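Local coordinates for L-lysine 6-monooxygenase involved in desferrioxamine biosynthesis (Erwinia amylovora CFBP1430, PDB 5O8R), which catalyses the FAD- and NADPH-dependent N6-hydroxylation of L-lysine, a reaction that probably feeds the biosynthesis of the siderophore desferrioxamine, at residues A[58-63]-A[234-239]; A[198-203]-A[226-231]; A[230-235]-A[266-271]. All coordinates share one frame; numbering follows the deposited sequence.

Interaction 1: A[58-63]-A[234-239]. With NAP (NADP nicotinamide-adenine-dinucleotide phosphate), chain D.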
# COMPACT_ATOMS: atom_id res chain seq x y z
N GLN A 58 15.25 -8.46 -1.41
CA GLN A 58 14.88 -7.35 -0.57
C GLN A 58 15.34 -6.05 -1.17
O GLN A 58 15.25 -5.03 -0.53
CB GLN A 58 15.51 -7.55 0.82
CG GLN A 58 15.07 -8.83 1.55
CD GLN A 58 14.97 -8.61 3.06
OE1 GLN A 58 14.19 -7.76 3.51
NE2 GLN A 58 15.76 -9.36 3.85
N THR A 59 15.87 -6.11 -2.40
CA THR A 59 16.34 -4.97 -3.16
C THR A 59 15.61 -4.90 -4.48
O THR A 59 15.27 -5.94 -5.10
CB THR A 59 17.79 -5.13 -3.60
OG1 THR A 59 17.94 -6.31 -4.43
CG2 THR A 59 18.69 -5.20 -2.43
N PRO A 60 15.43 -3.68 -4.99
CA PRO A 60 14.82 -3.53 -6.29
C PRO A 60 15.68 -4.16 -7.37
O PRO A 60 16.82 -4.54 -7.14
CB PRO A 60 14.78 -2.05 -6.50
CG PRO A 60 15.06 -1.46 -5.15
CD PRO A 60 15.95 -2.42 -4.47
N PHE A 61 15.09 -4.32 -8.54
CA PHE A 61 15.71 -5.05 -9.60
C PHE A 61 16.88 -4.31 -10.27
O PHE A 61 17.76 -4.93 -10.78
CB PHE A 61 14.67 -5.49 -10.56
CG PHE A 61 14.06 -4.40 -11.35
CD1 PHE A 61 14.74 -3.84 -12.40
CD2 PHE A 61 12.78 -4.01 -11.11
CE1 PHE A 61 14.15 -2.87 -13.18
CE2 PHE A 61 12.18 -3.06 -11.87
CZ PHE A 61 12.85 -2.48 -12.91
N MET A 62 16.88 -2.99 -10.24
CA MET A 62 18.04 -2.16 -10.58
C MET A 62 19.34 -2.51 -9.87
O MET A 62 20.40 -2.10 -10.26
CB MET A 62 17.71 -0.71 -10.23
CG MET A 62 16.65 -0.09 -11.15
SD MET A 62 14.99 -0.43 -10.59
CE MET A 62 14.87 0.82 -9.29
N ALA A 63 19.27 -3.28 -8.81
CA ALA A 63 20.45 -3.86 -8.21
C ALA A 63 20.63 -5.26 -8.77
O ALA A 63 20.65 -6.28 -8.05
CB ALA A 63 20.32 -3.86 -6.70
N LEU A 234 13.95 -4.89 8.76
CA LEU A 234 15.07 -4.28 8.09
C LEU A 234 14.72 -2.82 7.76
O LEU A 234 13.78 -2.61 7.04
CB LEU A 234 15.33 -5.06 6.81
CG LEU A 234 16.37 -4.44 5.88
CD1 LEU A 234 17.73 -4.78 6.44
CD2 LEU A 234 16.23 -4.84 4.40
N GLU A 235 15.48 -1.83 8.22
CA GLU A 235 15.09 -0.39 8.04
C GLU A 235 15.13 0.05 6.60
O GLU A 235 16.18 0.27 6.05
CB GLU A 235 15.97 0.54 8.88
CG GLU A 235 15.47 1.97 9.08
CD GLU A 235 16.14 2.65 10.28
OE1 GLU A 235 16.24 2.01 11.36
OE2 GLU A 235 16.61 3.82 10.18
N TYR A 236 13.96 0.21 6.02
CA TYR A 236 13.82 0.55 4.62
C TYR A 236 13.32 2.00 4.32
O TYR A 236 12.85 2.33 3.21
CB TYR A 236 12.91 -0.49 3.97
CG TYR A 236 13.40 -0.88 2.60
CD1 TYR A 236 14.66 -1.51 2.44
CD2 TYR A 236 12.62 -0.62 1.44
CE1 TYR A 236 15.12 -1.87 1.17
CE2 TYR A 236 13.07 -0.98 0.18
CZ TYR A 236 14.32 -1.60 0.04
OH TYR A 236 14.78 -1.94 -1.22
N THR A 237 13.47 2.88 5.29
CA THR A 237 13.02 4.23 5.10
C THR A 237 14.12 4.97 4.41
O THR A 237 15.31 4.74 4.66
CB THR A 237 12.59 4.89 6.40
OG1 THR A 237 13.57 4.63 7.43
CG2 THR A 237 11.27 4.28 6.81
N LYS A 238 13.68 5.88 3.54
CA LYS A 238 14.49 6.34 2.42
C LYS A 238 15.59 7.24 2.81
O LYS A 238 16.68 7.18 2.23
CB LYS A 238 13.61 7.03 1.41
CG LYS A 238 12.63 6.08 0.77
CD LYS A 238 11.78 6.83 -0.21
CE LYS A 238 11.18 5.92 -1.23
NZ LYS A 238 9.80 6.40 -1.53
N LEU A 239 15.34 8.08 3.82
CA LEU A 239 16.45 8.81 4.47
C LEU A 239 17.56 7.90 4.95
O LEU A 239 18.72 8.19 4.65
CB LEU A 239 16.00 9.76 5.59
CG LEU A 239 15.39 11.11 5.11
CD1 LEU A 239 15.02 11.96 6.32
CD2 LEU A 239 16.29 11.89 4.16
PA NAP D . 21.32 -13.52 9.95
O1A NAP D . 22.87 -13.46 10.04
O2A NAP D . 20.46 -12.25 10.10
O5B NAP D . 20.70 -14.65 10.91
C5B NAP D . 21.28 -14.79 12.20
C4B NAP D . 20.22 -14.83 13.27
O4B NAP D . 20.70 -15.88 14.07
C3B NAP D . 20.12 -13.52 14.08
O3B NAP D . 18.78 -13.16 14.54
C2B NAP D . 21.14 -13.85 15.17
O2B NAP D . 21.03 -13.04 16.36
C1B NAP D . 20.84 -15.34 15.36
N9A NAP D . 21.84 -16.07 16.19
C8A NAP D . 23.18 -16.25 16.04
N7A NAP D . 23.67 -16.97 17.11
C5A NAP D . 22.62 -17.23 17.90
C6A NAP D . 22.39 -17.91 19.17
N6A NAP D . 23.44 -18.47 19.74
N1A NAP D . 21.15 -17.96 19.71
C2A NAP D . 20.06 -17.41 19.10
N3A NAP D . 20.17 -16.75 17.92
C4A NAP D . 21.41 -16.64 17.31
O3 NAP D . 21.16 -14.18 8.48
PN NAP D . 19.99 -15.03 7.78
O1N NAP D . 20.70 -16.20 7.17
O2N NAP D . 18.78 -15.30 8.75
O5D NAP D . 19.68 -14.06 6.51
C5D NAP D . 20.06 -12.66 6.44
C4D NAP D . 21.50 -12.46 5.94
O4D NAP D . 21.47 -12.90 4.59
C3D NAP D . 22.01 -11.00 5.99
O3D NAP D . 23.34 -10.77 6.53
C2D NAP D . 21.91 -10.52 4.55
O2D NAP D . 23.16 -10.03 4.04
C1D NAP D . 21.42 -11.75 3.76
N1N NAP D . 20.08 -11.65 3.13
C2N NAP D . 19.41 -12.81 2.84
C3N NAP D . 18.17 -12.75 2.19
C7N NAP D . 17.37 -13.96 1.84
O7N NAP D . 16.73 -13.95 0.77
N7N NAP D . 17.38 -14.94 2.74
C4N NAP D . 17.62 -11.51 1.84
C5N NAP D . 18.32 -10.35 2.15
C6N NAP D . 19.55 -10.44 2.79
P2B NAP D . 21.62 -11.53 16.40
O1X NAP D . 21.84 -11.26 17.90
O2X NAP D . 20.56 -10.66 15.73
O3X NAP D . 22.88 -11.60 15.57

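Interaction 2: A[198-203]-A[226-231]. With NAP (NADP nicotinamide-adenine-dinucleotide phosphate), chain D.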
# COMPACT_ATOMS: atom_id res chain seq x y z
N LEU A 198 15.53 -21.22 15.12
CA LEU A 198 16.45 -20.52 15.99
C LEU A 198 17.21 -19.48 15.19
O LEU A 198 17.86 -19.82 14.22
CB LEU A 198 17.37 -21.51 16.65
CG LEU A 198 18.10 -20.76 17.76
CD1 LEU A 198 17.95 -21.42 19.10
CD2 LEU A 198 19.56 -20.65 17.41
N GLY A 199 17.11 -18.22 15.58
CA GLY A 199 17.61 -17.08 14.79
C GLY A 199 16.46 -16.25 14.23
O GLY A 199 15.40 -16.82 13.98
N SER A 200 16.64 -14.92 14.10
CA SER A 200 15.54 -14.04 13.66
C SER A 200 15.89 -13.12 12.51
O SER A 200 15.27 -12.06 12.33
CB SER A 200 14.95 -13.24 14.83
OG SER A 200 15.90 -12.38 15.41
N GLY A 201 16.83 -13.54 11.69
CA GLY A 201 17.00 -12.93 10.42
C GLY A 201 15.91 -13.31 9.42
O GLY A 201 14.94 -13.98 9.76
N GLN A 202 16.11 -12.86 8.18
CA GLN A 202 15.17 -13.04 7.12
C GLN A 202 15.02 -14.49 6.83
O GLN A 202 13.92 -14.92 6.56
CB GLN A 202 15.61 -12.33 5.84
CG GLN A 202 14.70 -12.51 4.59
CD GLN A 202 13.48 -11.67 4.63
OE1 GLN A 202 13.44 -10.68 5.35
NE2 GLN A 202 12.44 -12.07 3.91
N SER A 203 16.10 -15.24 6.85
CA SER A 203 16.01 -16.70 6.55
C SER A 203 15.03 -17.44 7.44
O SER A 203 14.18 -18.20 6.98
CB SER A 203 17.37 -17.35 6.72
OG SER A 203 18.33 -16.66 5.96
N THR A 226 15.07 -16.41 19.39
CA THR A 226 16.24 -15.69 18.91
C THR A 226 16.98 -14.87 19.98
O THR A 226 16.43 -14.52 21.00
CB THR A 226 15.83 -14.76 17.78
OG1 THR A 226 16.94 -13.93 17.44
CG2 THR A 226 14.68 -13.89 18.22
N ARG A 227 18.24 -14.58 19.71
CA ARG A 227 19.12 -13.81 20.60
C ARG A 227 18.72 -12.34 20.53
O ARG A 227 18.86 -11.60 21.50
CB ARG A 227 20.61 -13.96 20.16
CG ARG A 227 21.68 -13.65 21.21
CD ARG A 227 22.94 -12.96 20.65
NE ARG A 227 23.98 -13.90 20.18
CZ ARG A 227 24.41 -14.08 18.92
NH1 ARG A 227 23.92 -13.39 17.91
NH2 ARG A 227 25.37 -14.98 18.65
N ALA A 228 18.23 -11.93 19.34
CA ALA A 228 17.92 -10.56 19.03
C ALA A 228 16.86 -10.08 19.97
O ALA A 228 16.10 -10.88 20.49
CB ALA A 228 17.39 -10.44 17.61
N PRO A 229 16.81 -8.77 20.18
CA PRO A 229 15.84 -8.17 21.11
C PRO A 229 14.38 -8.17 20.64
O PRO A 229 13.45 -8.29 21.45
CB PRO A 229 16.35 -6.74 21.26
CG PRO A 229 17.25 -6.50 20.08
CD PRO A 229 17.87 -7.82 19.80
N ARG A 230 14.20 -8.07 19.33
CA ARG A 230 12.90 -7.90 18.76
C ARG A 230 12.96 -8.65 17.46
O ARG A 230 14.06 -8.90 16.93
CB ARG A 230 12.60 -6.39 18.51
CG ARG A 230 12.32 -5.56 19.76
CD ARG A 230 12.55 -4.04 19.71
NE ARG A 230 13.93 -3.73 19.36
CZ ARG A 230 14.33 -3.16 18.22
NH1 ARG A 230 13.45 -2.74 17.31
NH2 ARG A 230 15.63 -2.97 17.98
N PHE A 231 11.81 -8.98 16.92
CA PHE A 231 11.76 -9.47 15.55
C PHE A 231 11.80 -8.26 14.64
O PHE A 231 10.81 -7.94 13.95
CB PHE A 231 10.51 -10.33 15.33
CG PHE A 231 10.51 -11.55 16.16
CD1 PHE A 231 11.19 -12.66 15.77
CD2 PHE A 231 9.93 -11.55 17.39
CE1 PHE A 231 11.21 -13.79 16.53
CE2 PHE A 231 9.98 -12.67 18.19
CZ PHE A 231 10.59 -13.80 17.74
PA NAP D . 21.32 -13.52 9.95
O1A NAP D . 22.87 -13.46 10.04
O2A NAP D . 20.46 -12.25 10.10
O5B NAP D . 20.70 -14.65 10.91
C5B NAP D . 21.28 -14.79 12.20
C4B NAP D . 20.22 -14.83 13.27
O4B NAP D . 20.70 -15.88 14.07
C3B NAP D . 20.12 -13.52 14.08
O3B NAP D . 18.78 -13.16 14.54
C2B NAP D . 21.14 -13.85 15.17
O2B NAP D . 21.03 -13.04 16.36
C1B NAP D . 20.84 -15.34 15.36
N9A NAP D . 21.84 -16.07 16.19
C8A NAP D . 23.18 -16.25 16.04
N7A NAP D . 23.67 -16.97 17.11
C5A NAP D . 22.62 -17.23 17.90
C6A NAP D . 22.39 -17.91 19.17
N6A NAP D . 23.44 -18.47 19.74
N1A NAP D . 21.15 -17.96 19.71
C2A NAP D . 20.06 -17.41 19.10
N3A NAP D . 20.17 -16.75 17.92
C4A NAP D . 21.41 -16.64 17.31
O3 NAP D . 21.16 -14.18 8.48
PN NAP D . 19.99 -15.03 7.78
O1N NAP D . 20.70 -16.20 7.17
O2N NAP D . 18.78 -15.30 8.75
O5D NAP D . 19.68 -14.06 6.51
C5D NAP D . 20.06 -12.66 6.44
C4D NAP D . 21.50 -12.46 5.94
O4D NAP D . 21.47 -12.90 4.59
C3D NAP D . 22.01 -11.00 5.99
O3D NAP D . 23.34 -10.77 6.53
C2D NAP D . 21.91 -10.52 4.55
O2D NAP D . 23.16 -10.03 4.04
C1D NAP D . 21.42 -11.75 3.76
N1N NAP D . 20.08 -11.65 3.13
C2N NAP D . 19.41 -12.81 2.84
C3N NAP D . 18.17 -12.75 2.19
C7N NAP D . 17.37 -13.96 1.84
O7N NAP D . 16.73 -13.95 0.77
N7N NAP D . 17.38 -14.94 2.74
C4N NAP D . 17.62 -11.51 1.84
C5N NAP D . 18.32 -10.35 2.15
C6N NAP D . 19.55 -10.44 2.79
P2B NAP D . 21.62 -11.53 16.40
O1X NAP D . 21.84 -11.26 17.90
O2X NAP D . 20.56 -10.66 15.73
O3X NAP D . 22.88 -11.60 15.57

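Interaction 3: A[230-235]-A[266-271]. With NAP (NADP nicotinamide-adenine-dinucleotide phosphate), chain D.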
# COMPACT_ATOMS: atom_id res chain seq x y z
N ARG A 230 14.20 -8.07 19.33
CA ARG A 230 12.90 -7.90 18.76
C ARG A 230 12.96 -8.65 17.46
O ARG A 230 14.06 -8.90 16.93
CB ARG A 230 12.60 -6.39 18.51
CG ARG A 230 12.32 -5.56 19.76
CD ARG A 230 12.55 -4.04 19.71
NE ARG A 230 13.93 -3.73 19.36
CZ ARG A 230 14.33 -3.16 18.22
NH1 ARG A 230 13.45 -2.74 17.31
NH2 ARG A 230 15.63 -2.97 17.98
N PHE A 231 11.81 -8.98 16.92
CA PHE A 231 11.76 -9.47 15.55
C PHE A 231 11.80 -8.26 14.64
O PHE A 231 10.81 -7.94 13.95
CB PHE A 231 10.51 -10.33 15.33
CG PHE A 231 10.51 -11.55 16.16
CD1 PHE A 231 11.19 -12.66 15.77
CD2 PHE A 231 9.93 -11.55 17.39
CE1 PHE A 231 11.21 -13.79 16.53
CE2 PHE A 231 9.98 -12.67 18.19
CZ PHE A 231 10.59 -13.80 17.74
N TYR A 232 12.93 -7.56 14.65
CA TYR A 232 12.95 -6.27 14.01
C TYR A 232 12.92 -6.30 12.46
O TYR A 232 13.55 -7.17 11.81
CB TYR A 232 14.06 -5.35 14.52
CG TYR A 232 15.42 -5.95 14.56
CD1 TYR A 232 16.09 -6.25 13.40
CD2 TYR A 232 16.06 -6.16 15.76
CE1 TYR A 232 17.36 -6.80 13.44
CE2 TYR A 232 17.32 -6.69 15.82
CZ TYR A 232 17.98 -7.03 14.67
OH TYR A 232 19.25 -7.60 14.73
N PRO A 233 12.22 -5.32 11.87
CA PRO A 233 12.27 -5.14 10.45
C PRO A 233 13.59 -4.56 9.99
O PRO A 233 14.24 -3.80 10.71
CB PRO A 233 11.15 -4.12 10.19
CG PRO A 233 11.16 -3.29 11.42
CD PRO A 233 11.50 -4.22 12.54
N LEU A 234 13.95 -4.89 8.76
CA LEU A 234 15.07 -4.28 8.09
C LEU A 234 14.72 -2.82 7.76
O LEU A 234 13.78 -2.61 7.04
CB LEU A 234 15.33 -5.06 6.81
CG LEU A 234 16.37 -4.44 5.88
CD1 LEU A 234 17.73 -4.78 6.44
CD2 LEU A 234 16.23 -4.84 4.40
N GLU A 235 15.48 -1.83 8.22
CA GLU A 235 15.09 -0.39 8.04
C GLU A 235 15.13 0.05 6.60
O GLU A 235 16.18 0.27 6.05
CB GLU A 235 15.97 0.54 8.88
CG GLU A 235 15.47 1.97 9.08
CD GLU A 235 16.14 2.65 10.28
OE1 GLU A 235 16.24 2.01 11.36
OE2 GLU A 235 16.61 3.82 10.18
N SER A 266 25.84 -2.48 16.64
CA SER A 266 24.88 -1.37 16.88
C SER A 266 23.94 -1.04 15.68
O SER A 266 22.78 -0.69 15.89
CB SER A 266 25.65 -0.10 17.35
OG SER A 266 24.88 1.08 17.35
N GLN A 267 24.44 -1.19 14.45
CA GLN A 267 23.66 -0.97 13.21
C GLN A 267 23.15 -2.31 12.61
O GLN A 267 23.03 -2.49 11.37
CB GLN A 267 24.51 -0.13 12.23
CG GLN A 267 25.66 -0.85 11.50
CD GLN A 267 26.75 0.07 10.96
OE1 GLN A 267 26.79 1.27 11.27
NE2 GLN A 267 27.67 -0.50 10.16
N LYS A 268 22.83 -3.24 13.52
CA LYS A 268 22.22 -4.54 13.21
C LYS A 268 21.04 -4.53 12.20
O LYS A 268 21.02 -5.34 11.25
CB LYS A 268 21.73 -5.20 14.52
CG LYS A 268 22.67 -6.25 15.08
CD LYS A 268 22.69 -7.51 14.23
CE LYS A 268 23.50 -8.60 14.91
NZ LYS A 268 24.87 -8.18 15.31
N ASN A 269 20.07 -3.62 12.43
CA ASN A 269 18.77 -3.60 11.70
C ASN A 269 18.78 -2.89 10.33
O ASN A 269 17.71 -2.72 9.71
CB ASN A 269 17.60 -3.10 12.62
CG ASN A 269 17.49 -1.57 12.72
OD1 ASN A 269 18.32 -0.92 13.35
ND2 ASN A 269 16.42 -1.02 12.16
N LEU A 270 19.98 -2.50 9.87
CA LEU A 270 20.18 -1.85 8.57
C LEU A 270 20.49 -2.88 7.46
O LEU A 270 20.24 -2.61 6.28
CB LEU A 270 21.32 -0.82 8.66
CG LEU A 270 21.52 0.20 9.80
CD1 LEU A 270 22.00 1.50 9.19
CD2 LEU A 270 20.34 0.51 10.71
N TYR A 271 21.04 -4.03 7.85
CA TYR A 271 21.39 -5.13 6.92
C TYR A 271 20.87 -6.52 7.34
O TYR A 271 20.73 -7.39 6.48
CB TYR A 271 22.92 -5.20 6.68
CG TYR A 271 23.84 -5.58 7.88
CD1 TYR A 271 23.94 -4.76 9.04
CD2 TYR A 271 24.64 -6.74 7.83
CE1 TYR A 271 24.78 -5.09 10.10
CE2 TYR A 271 25.48 -7.08 8.91
CZ TYR A 271 25.55 -6.24 10.03
OH TYR A 271 26.37 -6.55 11.08
PA NAP D . 21.32 -13.52 9.95
O1A NAP D . 22.87 -13.46 10.04
O2A NAP D . 20.46 -12.25 10.10
O5B NAP D . 20.70 -14.65 10.91
C5B NAP D . 21.28 -14.79 12.20
C4B NAP D . 20.22 -14.83 13.27
O4B NAP D . 20.70 -15.88 14.07
C3B NAP D . 20.12 -13.52 14.08
O3B NAP D . 18.78 -13.16 14.54
C2B NAP D . 21.14 -13.85 15.17
O2B NAP D . 21.03 -13.04 16.36
C1B NAP D . 20.84 -15.34 15.36
N9A NAP D . 21.84 -16.07 16.19
C8A NAP D . 23.18 -16.25 16.04
N7A NAP D . 23.67 -16.97 17.11
C5A NAP D . 22.62 -17.23 17.90
C6A NAP D . 22.39 -17.91 19.17
N6A NAP D . 23.44 -18.47 19.74
N1A NAP D . 21.15 -17.96 19.71
C2A NAP D . 20.06 -17.41 19.10
N3A NAP D . 20.17 -16.75 17.92
C4A NAP D . 21.41 -16.64 17.31
O3 NAP D . 21.16 -14.18 8.48
PN NAP D . 19.99 -15.03 7.78
O1N NAP D . 20.70 -16.20 7.17
O2N NAP D . 18.78 -15.30 8.75
O5D NAP D . 19.68 -14.06 6.51
C5D NAP D . 20.06 -12.66 6.44
C4D NAP D . 21.50 -12.46 5.94
O4D NAP D . 21.47 -12.90 4.59
C3D NAP D . 22.01 -11.00 5.99
O3D NAP D . 23.34 -10.77 6.53
C2D NAP D . 21.91 -10.52 4.55
O2D NAP D . 23.16 -10.03 4.04
C1D NAP D . 21.42 -11.75 3.76
N1N NAP D . 20.08 -11.65 3.13
C2N NAP D . 19.41 -12.81 2.84
C3N NAP D . 18.17 -12.75 2.19
C7N NAP D . 17.37 -13.96 1.84
O7N NAP D . 16.73 -13.95 0.77
N7N NAP D . 17.38 -14.94 2.74
C4N NAP D . 17.62 -11.51 1.84
C5N NAP D . 18.32 -10.35 2.15
C6N NAP D . 19.55 -10.44 2.79
P2B NAP D . 21.62 -11.53 16.40
O1X NAP D . 21.84 -11.26 17.90
O2X NAP D . 20.56 -10.66 15.73
O3X NAP D . 22.88 -11.60 15.57

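Interaction 1: A[58-63]-A[234-239]
Tyr236 reaches across to the corner at Gln58 and Thr59, and to Pro60 after it. Its OH lies 3.2 Å from Gln58 O and 3.5 Å from Pro60 CD. The side chains of Tyr236 and Pro60 come from opposite directions. Gln58 O also sits obliquely to the tyrosine ring, 3.6 Å from Tyr236 CE1. This is the closer-packed part of the contact, though Tyr236 is still partly exposed. Phe97 touches Tyr236 as well, and Tyr91 of the third subunit packs on Pro60. The Tyr236 OH has a weak hydrogen bond to Glu94 OE2 of that subunit.

The other part is looser. Only one methyl of Leu234 takes part, with CD2 3.7 Å from Gln58 OE1. The backbones stay well apart, and the nearest CA atoms, of Gln58 and Leu234, are 9.2 Å from each other. Side chains therefore bridge most of the gap. Leu234 remains partly exposed.

Gln58 is the link to the cofactors. Its CG is anti to the carbonyl carbon (chi1 -60°), and the chain bends at chi2. This places the side chain beside the nicotinamide, with Gln58 CG 3.6 Å from NADP C5N and Gln58 NE2 3.5 Å from NADP C4N. C4N is the carbon that carries the hydride in NADPH. Gln58 OE1 is hydrogen-bonded to Asn275 ND2, which helps fix how the amide is turned. Gln58 N donates to O4 of the flavin. The same residue thus touches both redox rings, consistent with a part in setting their relative position for hydride transfer.

Interaction 2: A[198-203]-A[226-231]
Thr226 OG1 is held by two groups. It is 2.8 Å from Ser200 OG, in a hydrogen bond where either hydroxyl could be the donor. It also accepts from Ala228 N at 3.0 Å, which makes an ST turn at the start of segment 226-231. With chi1 at 172°, Thr226 OG1 points away from its own amide and faces Ser200. Ala228 CB and the ring of Phe231 close in around the serine, with Phe231 CD1 3.9 Å from Ser200 CB. Trp224 of the same chain meets the Phe231 ring, and Leu239 of the second subunit packs on it.

Segment 198-203 runs from the end of strand 194-198 into helix 202-212, with Gly201 at the N-cap. The spacing of Gly199, Gly201 and Ala204 fits a Rossmann-type GxGxxA turn, and the bound NADP agrees with that reading. Gly199 CA passes 3.4 Å from NADP O4B. Ser200 N donates to O3B of the adenosine ribose at 2.8 Å (156°). Ser203 N, in the first turn of the helix, gives a longer bond of 3.3 Å to the phosphate oxygen O2N of NADP. The positive end of the helix dipole would probably help to hold this phosphate.

Segment 226-231 holds the 2'-phosphate and one side of the adenine. Arg227 NH1 donates to the 2'-phosphate oxygen O1X of NADP at 3.0 Å, nearly straight at 165°. The phosphate lies at the edge of the guanidinium, in its plane. One face of the same guanidinium covers the adenine near C5A and N7A, offset toward the rim. Arg227 NE has a second charged partner, Glu304. Because the 2'-phosphate is what distinguishes NADP from NAD, this grip probably contributes to cofactor choice. Leu198 CD2 comes to 3.7 Å from NADP C2A.

Interaction 3: A[230-235]-A[266-271]
The Tyr232 ring carries Asn269 CB over one face in a CH-pi contact, 4.0 Å from the ring centroid. Asn269 CG stands between its own backbone N and carbonyl carbon (chi1 82°), turning the amide toward Glu235. Tyr232 CD2 in turn lies over a face of the Arg230 guanidinium. For Tyr271, Gln267 O meets the ring at its edge, in plane. Both segments are irregular loops, with an inverse gamma turn centred on Phe231, and together they wall one side of the NADP site. Tyr232 and Tyr271 bind the cofactor. Lys268 bends over the Tyr232 hydroxyl, its CB 3.5 Å from Tyr232 OH. Its end passes the 2'-phosphate, with Lys268 NZ 4.0 Å from NADP O3X, so any attraction is probably long-range.

Two hydrogen bonds tie the loops. Glu235 N donates to Asn269 O at 2.8 Å, nearly straight at 169°. The same carbonyl takes a CA-H...O contact from Leu234. Leu234 CD1 rests 3.3 Å from Leu270 O. Glu235 OE2 also hydrogen-bonds Thr240 of the same chain and forms a salt bridge with Arg230 of the second subunit. Asn269 ND2 donates to the anti side of Glu235 OE1 at 3.1 Å, 20° out of the carboxylate plane.

In the fold
From the N terminus, the chain leaves strand 56-57 into segment 58-63, beside the flavin. Interaction 1 joins it to segment 234-239, 171 residues later, and so closes the longest loop. Interaction 2 lies wholly within that loop. It closes a short one, joining the ends of the neighbouring parallel strands 194-198 and 221-225 at the NADP site. Interaction 3 starts on segment 230-235, which overlaps the second segments of interactions 2 and 1, and runs forward to 266-271, at the end of helix 262-266 and beyond it. Gln58 of interaction 1 also touches Gln202 of interaction 2, so the flavin-side loop meets the start of helix 202-212. All three contacts meet NADP and the second subunit.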